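Local coordinates for VipE (Legionella pneumophila subsp. pneumophila str. Philadelphia 1, PDB 4QN8), which is an effector of unknown molecular function from a bacterial pathogen, here represented by an all-helical part comprising roughly its N-terminal half, at residues H56-T68 and G100-M112. Numbering follows the deposited sequence.
With BME (beta-mercaptoethanol), chain D.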
loop_
_atom_site.group_PDB
_atom_site.type_symbol
_atom_site.label_atom_id
_atom_site.label_comp_id
_atom_site.label_asym_id
_atom_site.label_seq_id
_atom_site.Cartn_x
_atom_site.Cartn_y
_atom_site.Cartn_z
ATOM N N HIS A 56 11.237 -9.166 -9.503
ATOM C CA HIS A 56 10.101 -8.704 -8.703
ATOM C C HIS A 56 9.192 -7.752 -9.473
ATOM O O HIS A 56 9.652 -6.864 -10.188
ATOM C CB HIS A 56 10.560 -8.061 -7.383
ATOM C CG HIS A 56 11.382 -6.819 -7.564
ATOM N ND1 HIS A 56 12.763 -6.843 -7.510
ATOM C CD2 HIS A 56 11.034 -5.540 -7.793
ATOM C CE1 HIS A 56 13.222 -5.615 -7.716
ATOM N NE2 HIS A 56 12.200 -4.806 -7.882
ATOM N N SER A 57 7.892 -7.951 -9.325
ATOM C CA SER A 57 6.932 -7.021 -9.888
ATOM C C SER A 57 6.885 -5.751 -9.061
ATOM O O SER A 57 7.459 -5.676 -7.962
ATOM C CB SER A 57 5.539 -7.648 -9.927
ATOM O OG SER A 57 5.025 -7.789 -8.618
ATOM N N LYS A 58 6.181 -4.748 -9.575
ATOM C CA LYS A 58 5.958 -3.533 -8.796
ATOM C C LYS A 58 5.212 -3.824 -7.497
ATOM O O LYS A 58 5.632 -3.373 -6.426
ATOM C CB LYS A 58 5.231 -2.473 -9.627
ATOM C CG LYS A 58 4.955 -1.182 -8.872
ATOM C CD LYS A 58 4.392 -0.130 -9.819
ATOM C CE LYS A 58 3.994 1.132 -9.065
ATOM N NZ LYS A 58 3.791 2.241 -10.052
HETATM N N MSE A 59 4.119 -4.586 -7.569
HETATM C CA MSE A 59 3.435 -4.972 -6.338
HETATM C C MSE A 59 4.309 -5.807 -5.404
HETATM O O MSE A 59 4.242 -5.621 -4.186
HETATM C CB MSE A 59 2.098 -5.670 -6.580
HETATM C CG MSE A 59 1.446 -6.099 -5.256
HETATM SE SE MSE A 59 1.178 -4.569 -4.041
HETATM C CE MSE A 59 0.033 -3.752 -5.346
ATOM N N ASP A 60 5.135 -6.701 -5.947
ATOM C CA ASP A 60 6.052 -7.462 -5.091
ATOM C C ASP A 60 6.889 -6.504 -4.242
ATOM O O ASP A 60 7.117 -6.746 -3.055
ATOM C CB ASP A 60 7.009 -8.317 -5.927
ATOM C CG ASP A 60 6.340 -9.536 -6.556
ATOM O OD1 ASP A 60 5.281 -9.984 -6.056
ATOM O OD2 ASP A 60 6.903 -10.050 -7.559
ATOM N N ALA A 61 7.361 -5.427 -4.861
ATOM C CA ALA A 61 8.255 -4.495 -4.174
ATOM C C ALA A 61 7.523 -3.701 -3.099
ATOM O O ALA A 61 8.046 -3.488 -1.997
ATOM C CB ALA A 61 8.898 -3.559 -5.171
ATOM N N ILE A 62 6.320 -3.239 -3.425
ATOM C CA ILE A 62 5.510 -2.506 -2.452
ATOM C C ILE A 62 5.129 -3.412 -1.274
ATOM O O ILE A 62 5.198 -3.003 -0.109
ATOM C CB ILE A 62 4.236 -1.910 -3.109
ATOM C CG1 ILE A 62 4.613 -1.028 -4.310
ATOM C CG2 ILE A 62 3.417 -1.139 -2.077
ATOM C CD1 ILE A 62 3.426 -0.365 -5.008
ATOM N N LYS A 63 4.732 -4.650 -1.576
ATOM C CA LYS A 63 4.389 -5.616 -0.539
ATOM C C LYS A 63 5.566 -5.805 0.401
ATOM O O LYS A 63 5.404 -5.835 1.626
ATOM C CB LYS A 63 4.042 -6.974 -1.172
ATOM C CG LYS A 63 2.631 -7.112 -1.742
ATOM C CD LYS A 63 2.509 -8.518 -2.330
ATOM C CE LYS A 63 1.176 -8.813 -2.959
ATOM N NZ LYS A 63 1.278 -10.142 -3.631
ATOM N N ASP A 64 6.756 -5.935 -0.176
ATOM C CA ASP A 64 7.950 -6.200 0.623
ATOM C C ASP A 64 8.192 -5.039 1.587
ATOM O O ASP A 64 8.526 -5.249 2.760
ATOM C CB ASP A 64 9.154 -6.449 -0.293
ATOM C CG ASP A 64 10.368 -6.979 0.455
ATOM O OD1 ASP A 64 10.316 -8.126 0.958
ATOM O OD2 ASP A 64 11.378 -6.251 0.533
ATOM N N PHE A 65 8.004 -3.818 1.094
ATOM C CA PHE A 65 8.187 -2.614 1.919
ATOM C C PHE A 65 7.196 -2.575 3.074
ATOM O O PHE A 65 7.580 -2.347 4.223
ATOM C CB PHE A 65 8.027 -1.361 1.060
ATOM C CG PHE A 65 8.179 -0.069 1.816
ATOM C CD1 PHE A 65 9.429 0.496 2.003
ATOM C CD2 PHE A 65 7.058 0.600 2.298
ATOM C CE1 PHE A 65 9.570 1.715 2.680
ATOM C CE2 PHE A 65 7.187 1.799 2.985
ATOM C CZ PHE A 65 8.451 2.356 3.174
ATOM N N VAL A 66 5.921 -2.806 2.781
ATOM C CA VAL A 66 4.908 -2.796 3.829
ATOM C C VAL A 66 5.140 -3.952 4.800
ATOM O O VAL A 66 5.014 -3.787 6.016
ATOM C CB VAL A 66 3.498 -2.841 3.225
ATOM C CG1 VAL A 66 2.441 -2.972 4.326
ATOM C CG2 VAL A 66 3.272 -1.579 2.389
ATOM N N LEU A 67 5.533 -5.109 4.272
ATOM C CA LEU A 67 5.805 -6.285 5.116
ATOM C C LEU A 67 6.905 -5.997 6.136
ATOM O O LEU A 67 6.979 -6.622 7.208
ATOM C CB LEU A 67 6.234 -7.464 4.239
ATOM C CG LEU A 67 6.315 -8.859 4.846
ATOM C CD1 LEU A 67 4.930 -9.286 5.313
ATOM C CD2 LEU A 67 6.838 -9.834 3.812
ATOM N N THR A 68 7.749 -5.032 5.799
ATOM C CA THR A 68 8.912 -4.676 6.604
ATOM C C THR A 68 8.616 -3.556 7.603
ATOM O O THR A 68 8.999 -3.642 8.778
ATOM C CB THR A 68 10.106 -4.270 5.677
ATOM O OG1 THR A 68 10.381 -5.341 4.764
ATOM C CG2 THR A 68 11.358 -3.977 6.487
ATOM N N GLY A 100 -4.166 0.409 -9.728
ATOM C CA GLY A 100 -2.744 0.284 -9.969
ATOM C C GLY A 100 -2.062 -0.232 -8.720
ATOM O O GLY A 100 -2.656 -0.237 -7.632
ATOM N N SER A 101 -0.820 -0.686 -8.865
ATOM C CA SER A 101 -0.062 -1.150 -7.706
ATOM C C SER A 101 0.425 0.079 -6.977
ATOM O O SER A 101 1.187 0.867 -7.536
ATOM C CB SER A 101 1.135 -2.002 -8.137
ATOM O OG SER A 101 0.725 -3.081 -8.972
ATOM N N SER A 102 -0.006 0.254 -5.733
ATOM C CA SER A 102 0.276 1.484 -5.006
ATOM C C SER A 102 0.488 1.264 -3.521
ATOM O O SER A 102 -0.003 0.290 -2.945
ATOM C CB SER A 102 -0.872 2.470 -5.175
ATOM O OG SER A 102 -1.986 2.029 -4.425
ATOM N N LEU A 103 1.190 2.203 -2.896
ATOM C CA LEU A 103 1.474 2.093 -1.467
ATOM C C LEU A 103 0.205 2.209 -0.629
ATOM O O LEU A 103 0.059 1.527 0.398
ATOM C CB LEU A 103 2.480 3.161 -1.043
ATOM C CG LEU A 103 2.975 3.036 0.397
ATOM C CD1 LEU A 103 3.743 1.706 0.642
ATOM C CD2 LEU A 103 3.874 4.216 0.736
ATOM N N GLU A 104 -0.711 3.072 -1.061
ATOM C CA GLU A 104 -1.959 3.240 -0.329
ATOM C C GLU A 104 -2.802 1.967 -0.369
ATOM O O GLU A 104 -3.428 1.622 0.629
ATOM C CB GLU A 104 -2.746 4.473 -0.792
ATOM C CG GLU A 104 -3.309 4.397 -2.213
ATOM C CD GLU A 104 -2.381 5.015 -3.255
ATOM O OE1 GLU A 104 -1.150 5.118 -2.993
ATOM O OE2 GLU A 104 -2.882 5.393 -4.336
ATOM N N LYS A 105 -2.807 1.267 -1.505
ATOM C CA LYS A 105 -3.514 -0.013 -1.592
ATOM C C LYS A 105 -2.867 -1.044 -0.662
ATOM O O LYS A 105 -3.561 -1.796 0.046
ATOM C CB LYS A 105 -3.563 -0.551 -3.029
ATOM C CG LYS A 105 -4.120 -1.976 -3.087
ATOM C CD LYS A 105 -4.725 -2.321 -4.441
ATOM C CE LYS A 105 -3.656 -2.535 -5.494
ATOM N NZ LYS A 105 -4.298 -2.793 -6.837
ATOM N N ALA A 106 -1.543 -1.069 -0.631
ATOM C CA ALA A 106 -0.866 -2.051 0.213
ATOM C C ALA A 106 -1.029 -1.787 1.708
ATOM O O ALA A 106 -1.208 -2.722 2.485
ATOM C CB ALA A 106 0.598 -2.181 -0.148
ATOM N N PHE A 107 -0.955 -0.523 2.116
ATOM C CA PHE A 107 -1.173 -0.180 3.517
ATOM C C PHE A 107 -2.595 -0.544 3.943
ATOM O O PHE A 107 -2.800 -1.092 5.037
ATOM C CB PHE A 107 -0.917 1.309 3.747
ATOM C CG PHE A 107 0.392 1.597 4.417
ATOM C CD1 PHE A 107 1.592 1.368 3.764
ATOM C CD2 PHE A 107 0.417 2.101 5.701
ATOM C CE1 PHE A 107 2.797 1.626 4.384
ATOM C CE2 PHE A 107 1.624 2.367 6.332
ATOM C CZ PHE A 107 2.816 2.118 5.667
ATOM N N LEU A 108 -3.571 -0.247 3.092
ATOM C CA LEU A 108 -4.963 -0.593 3.403
ATOM C C LEU A 108 -5.126 -2.105 3.537
ATOM O O LEU A 108 -5.768 -2.591 4.473
ATOM C CB LEU A 108 -5.923 -0.039 2.335
ATOM C CG LEU A 108 -7.420 -0.371 2.434
ATOM C CD1 LEU A 108 -8.004 0.089 3.759
ATOM C CD2 LEU A 108 -8.170 0.316 1.293
ATOM N N ALA A 109 -4.544 -2.849 2.597
ATOM C CA ALA A 109 -4.582 -4.314 2.641
ATOM C C ALA A 109 -3.921 -4.878 3.898
ATOM O O ALA A 109 -4.376 -5.879 4.449
ATOM C CB ALA A 109 -3.935 -4.904 1.400
ATOM N N PHE A 110 -2.841 -4.253 4.338
ATOM C CA PHE A 110 -2.131 -4.736 5.513
ATOM C C PHE A 110 -2.988 -4.497 6.743
ATOM O O PHE A 110 -3.089 -5.353 7.635
ATOM C CB PHE A 110 -0.802 -4.002 5.639
ATOM C CG PHE A 110 0.046 -4.469 6.776
ATOM C CD1 PHE A 110 0.900 -5.553 6.620
ATOM C CD2 PHE A 110 -0.003 -3.823 8.000
ATOM C CE1 PHE A 110 1.700 -5.981 7.670
ATOM C CE2 PHE A 110 0.801 -4.241 9.057
ATOM C CZ PHE A 110 1.653 -5.324 8.890
ATOM N N GLU A 111 -3.608 -3.326 6.799
ATOM C CA GLU A 111 -4.497 -3.043 7.912
ATOM C C GLU A 111 -5.699 -3.974 7.885
ATOM O O GLU A 111 -6.172 -4.402 8.946
ATOM C CB GLU A 111 -4.939 -1.569 7.964
ATOM C CG GLU A 111 -5.542 -1.212 9.334
ATOM C CD GLU A 111 -6.120 0.190 9.390
ATOM O OE1 GLU A 111 -5.835 0.995 8.473
ATOM O OE2 GLU A 111 -6.844 0.500 10.372
HETATM N N MSE A 112 -6.213 -4.305 6.699
HETATM C CA MSE A 112 -7.346 -5.220 6.649
HETATM C C MSE A 112 -6.944 -6.639 7.026
HETATM O O MSE A 112 -7.769 -7.416 7.542
HETATM C CB MSE A 112 -8.007 -5.197 5.275
HETATM C CG MSE A 112 -8.605 -3.847 4.953
HETATM SE SE MSE A 112 -9.188 -3.773 3.117
HETATM C CE MSE A 112 -10.809 -4.836 3.263
HETATM C C1 BME D . 0.452 -1.415 -11.725
HETATM C C2 BME D . 1.325 -0.195 -11.492
HETATM O O1 BME D . 1.187 -2.586 -11.451
HETATM S S2 BME D . 0.464 1.338 -11.880
#
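S101 OG, touching M59 CB at 3.8 Å, shares a short 2.6 Å hydrogen bond with O1 of a beta-mercaptoethanol molecule, probably from the crystallisation liquor. The extended K58 chain runs alongside S101 and the bound molecule, its CD 3.5 Å from C2 of the latter and its CE 3.2 Å from S101 O, while its ammonium group bonds P35 O in a preceding loop. M59, a selenomethionine, bends at chi2 and chi3, which folds its methyl CE tightly onto S101 CB. K105 CE also reaches that methyl, and K105 NZ bonds G100 O from above the carbonyl plane as well as M98 O. Both helices start with a serine N-cap: S57 and D60 form a capping box, and S102 OG accepts from K105 N. From these ends the segments 58-68 and 103-112 cross at -49°, their axes 9.5 Å apart at closest approach, packing through apolar side chains at the centre of the all-helical fold. V66 is a knob in the hole formed by L103, A106, F107 and F110. Its CG2 meets A106 CB and F107 CD1, and CG1, anti to the backbone N (chi1 174°), lies 3.6 Å from F110 CB. One turn earlier, I62 sets CG2 against A106 CB at 3.6 Å and sends CD1 to the backbone of S101 and S102. L103 CD1 touches both V66 CG2 and F65 CD2, whose ring meets F38 edge-to-face; F153 of helix 135-154 packs against V66.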